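Local coordinates for flagellar hook-associated protein 2 (Bdellovibrio bacteriovorus, PDB 6KTY) that probably caps the tip of the growing flagellar filament, helping flagellin monomers to polymerise there and keeping them from leaking out of the central channel, at residues 42-47 against 148-153. Sequence-based numbering, arbitrary orientation.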
loop_
_atom_site.group_PDB
_atom_site.type_symbol
_atom_site.label_atom_id
_atom_site.label_comp_id
_atom_site.label_asym_id
_atom_site.label_seq_id
_atom_site.Cartn_x
_atom_site.Cartn_y
_atom_site.Cartn_z
ATOM N N GLN A 42 14.981 11.717 6.655
ATOM C CA GLN A 42 14.514 12.994 6.102
ATOM C C GLN A 42 15.652 14.019 6.148
ATOM O O GLN A 42 16.359 14.118 7.169
ATOM C CB GLN A 42 13.335 13.546 6.901
ATOM C CG GLN A 42 12.208 12.601 7.147
ATOM C CD GLN A 42 11.314 12.439 5.928
ATOM O OE1 GLN A 42 10.771 13.407 5.425
ATOM N NE2 GLN A 42 11.162 11.222 5.463
ATOM N N LYS A 43 15.806 14.756 5.041
ATOM C CA LYS A 43 16.690 15.913 4.959
ATOM C C LYS A 43 16.069 17.097 5.675
ATOM O O LYS A 43 14.865 17.279 5.600
ATOM C CB LYS A 43 16.903 16.329 3.501
ATOM C CG LYS A 43 17.560 15.305 2.628
ATOM C CD LYS A 43 17.481 15.777 1.164
ATOM C CE LYS A 43 17.412 14.612 0.178
ATOM N NZ LYS A 43 16.005 14.440 -0.373
ATOM N N PRO A 44 16.894 17.938 6.326
ATOM C CA PRO A 44 16.343 19.197 6.839
ATOM C C PRO A 44 16.000 20.058 5.614
ATOM O O PRO A 44 16.706 19.964 4.600
ATOM C CB PRO A 44 17.514 19.801 7.611
ATOM C CG PRO A 44 18.717 19.289 6.865
ATOM C CD PRO A 44 18.364 17.955 6.321
ATOM N N ALA A 45 14.967 20.881 5.700
ATOM C CA ALA A 45 14.560 21.696 4.552
ATOM C C ALA A 45 13.670 22.840 4.915
ATOM O O ALA A 45 13.060 22.847 5.997
ATOM C CB ALA A 45 13.880 20.795 3.454
ATOM N N ALA A 46 13.583 23.835 4.029
ATOM C CA ALA A 46 12.672 24.983 4.275
ATOM C C ALA A 46 12.111 25.446 2.936
ATOM O O ALA A 46 12.754 25.272 1.854
ATOM C CB ALA A 46 13.399 26.169 5.059
ATOM N N MET A 47 10.897 25.943 2.959
ATOM C CA MET A 47 10.267 26.362 1.697
ATOM C C MET A 47 9.763 27.759 1.848
ATOM O O MET A 47 9.117 28.070 2.861
ATOM C CB MET A 47 9.110 25.427 1.289
ATOM C CG MET A 47 8.625 25.642 -0.163
ATOM S SD MET A 47 7.412 24.468 -0.730
ATOM C CE MET A 47 8.465 23.089 -1.123
ATOM N N ARG A 148 11.332 21.894 7.833
ATOM C CA ARG A 148 11.328 20.525 8.342
ATOM C C ARG A 148 12.703 20.136 8.901
ATOM O O ARG A 148 13.742 20.458 8.311
ATOM C CB ARG A 148 10.880 19.575 7.256
ATOM C CG ARG A 148 9.351 19.635 6.983
ATOM C CD ARG A 148 8.934 18.576 5.997
ATOM N NE ARG A 148 8.477 17.294 6.593
ATOM C CZ ARG A 148 9.199 16.160 6.641
ATOM N NH1 ARG A 148 10.468 16.101 6.228
ATOM N NH2 ARG A 148 8.659 15.071 7.162
ATOM N N LYS A 149 12.699 19.461 10.045
ATOM C CA LYS A 149 13.925 19.065 10.679
ATOM C C LYS A 149 14.422 17.807 9.990
ATOM O O LYS A 149 13.638 17.026 9.441
ATOM C CB LYS A 149 13.724 18.743 12.170
ATOM C CG LYS A 149 13.075 19.847 12.973
ATOM C CD LYS A 149 12.732 19.321 14.375
ATOM C CE LYS A 149 11.927 20.323 15.213
ATOM N NZ LYS A 149 11.155 19.570 16.265
ATOM N N ALA A 150 15.725 17.624 10.019
ATOM C CA ALA A 150 16.330 16.361 9.589
ATOM C C ALA A 150 15.837 15.250 10.524
ATOM O O ALA A 150 15.688 15.468 11.740
ATOM C CB ALA A 150 17.832 16.441 9.666
ATOM N N GLN A 151 15.608 14.073 9.964
ATOM C CA GLN A 151 15.193 12.922 10.771
ATOM C C GLN A 151 15.850 11.625 10.346
ATOM O O GLN A 151 16.195 11.408 9.177
ATOM C CB GLN A 151 13.696 12.679 10.682
ATOM C CG GLN A 151 12.770 13.802 11.168
ATOM C CD GLN A 151 11.336 13.303 11.241
ATOM O OE1 GLN A 151 11.075 12.256 11.847
ATOM N NE2 GLN A 151 10.406 14.021 10.614
ATOM N N ASN A 152 15.979 10.739 11.333
ATOM C CA ASN A 152 16.396 9.388 11.101
ATOM C C ASN A 152 15.293 8.603 10.360
ATOM O O ASN A 152 14.092 8.890 10.488
ATOM C CB ASN A 152 16.711 8.697 12.460
ATOM C CG ASN A 152 17.885 9.317 13.191
ATOM O OD1 ASN A 152 18.788 9.918 12.582
ATOM N ND2 ASN A 152 17.896 9.151 14.510
ATOM N N ALA A 153 15.723 7.608 9.582
ATOM C CA ALA A 153 14.843 6.518 9.173
ATOM C C ALA A 153 14.375 5.738 10.385
ATOM O O ALA A 153 15.072 5.629 11.419
ATOM C CB ALA A 153 15.519 5.595 8.209
HETATM O O HOH W 1 12.350 16.872 4.762
#
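Q42 and Q151 face each other as an antiparallel hydrogen-bonded pair, and A45 and R148 form a second one, in the linker of two antiparallel segments that joins the two beta domains of this FliD fragment. The chain passes from strand 32-39 of one sheet into 45-48 of the other along 42-47, and returns through 148-153 to strand 153-157. At the Q42 end, Q42 N reaches Q151 O at 2.8 Å and Q151 N reaches Q42 O at 2.9 Å; at the other end R148 N to A45 O is 2.7 Å. Between these pairs the packing is tight: P44 lies against A150, its CD 3.7 Å from A150 CB, while P44 CA and A150 CA direct C-H...O contacts at R148 O and Q42 O. Q127 touches P44, and its OE1 accepts a hydrogen bond from A150 N. The side toward solvent is looser. There K149 turns its side chain away from 42-47 into the open, and the partly exposed Q151 lies alongside Q42, meeting it through aliphatic carbons. Close packing returns beside a second subunit, where K43 NZ forms a salt bridge with D158 of that subunit and R148 packs on its G159. R148 bends at chi3 (93°), which brings the edge of its guanidinium round to Q42 OE1, the amide and guanidinium planes 75° apart. Q42 NE2 is held by L40 O and by OE1 of E188 of that neighbouring subunit, and a water donates to K43 O at 2.7 Å. Q42 OE1 thus stays turned to the arginine: R148 NH2 adds a weak bond at 3.2 Å, and R148 NH1 meets it in the carbonyl plane on a lone pair at 2.8 Å, though OE1 lies 28° out of the guanidinium plane.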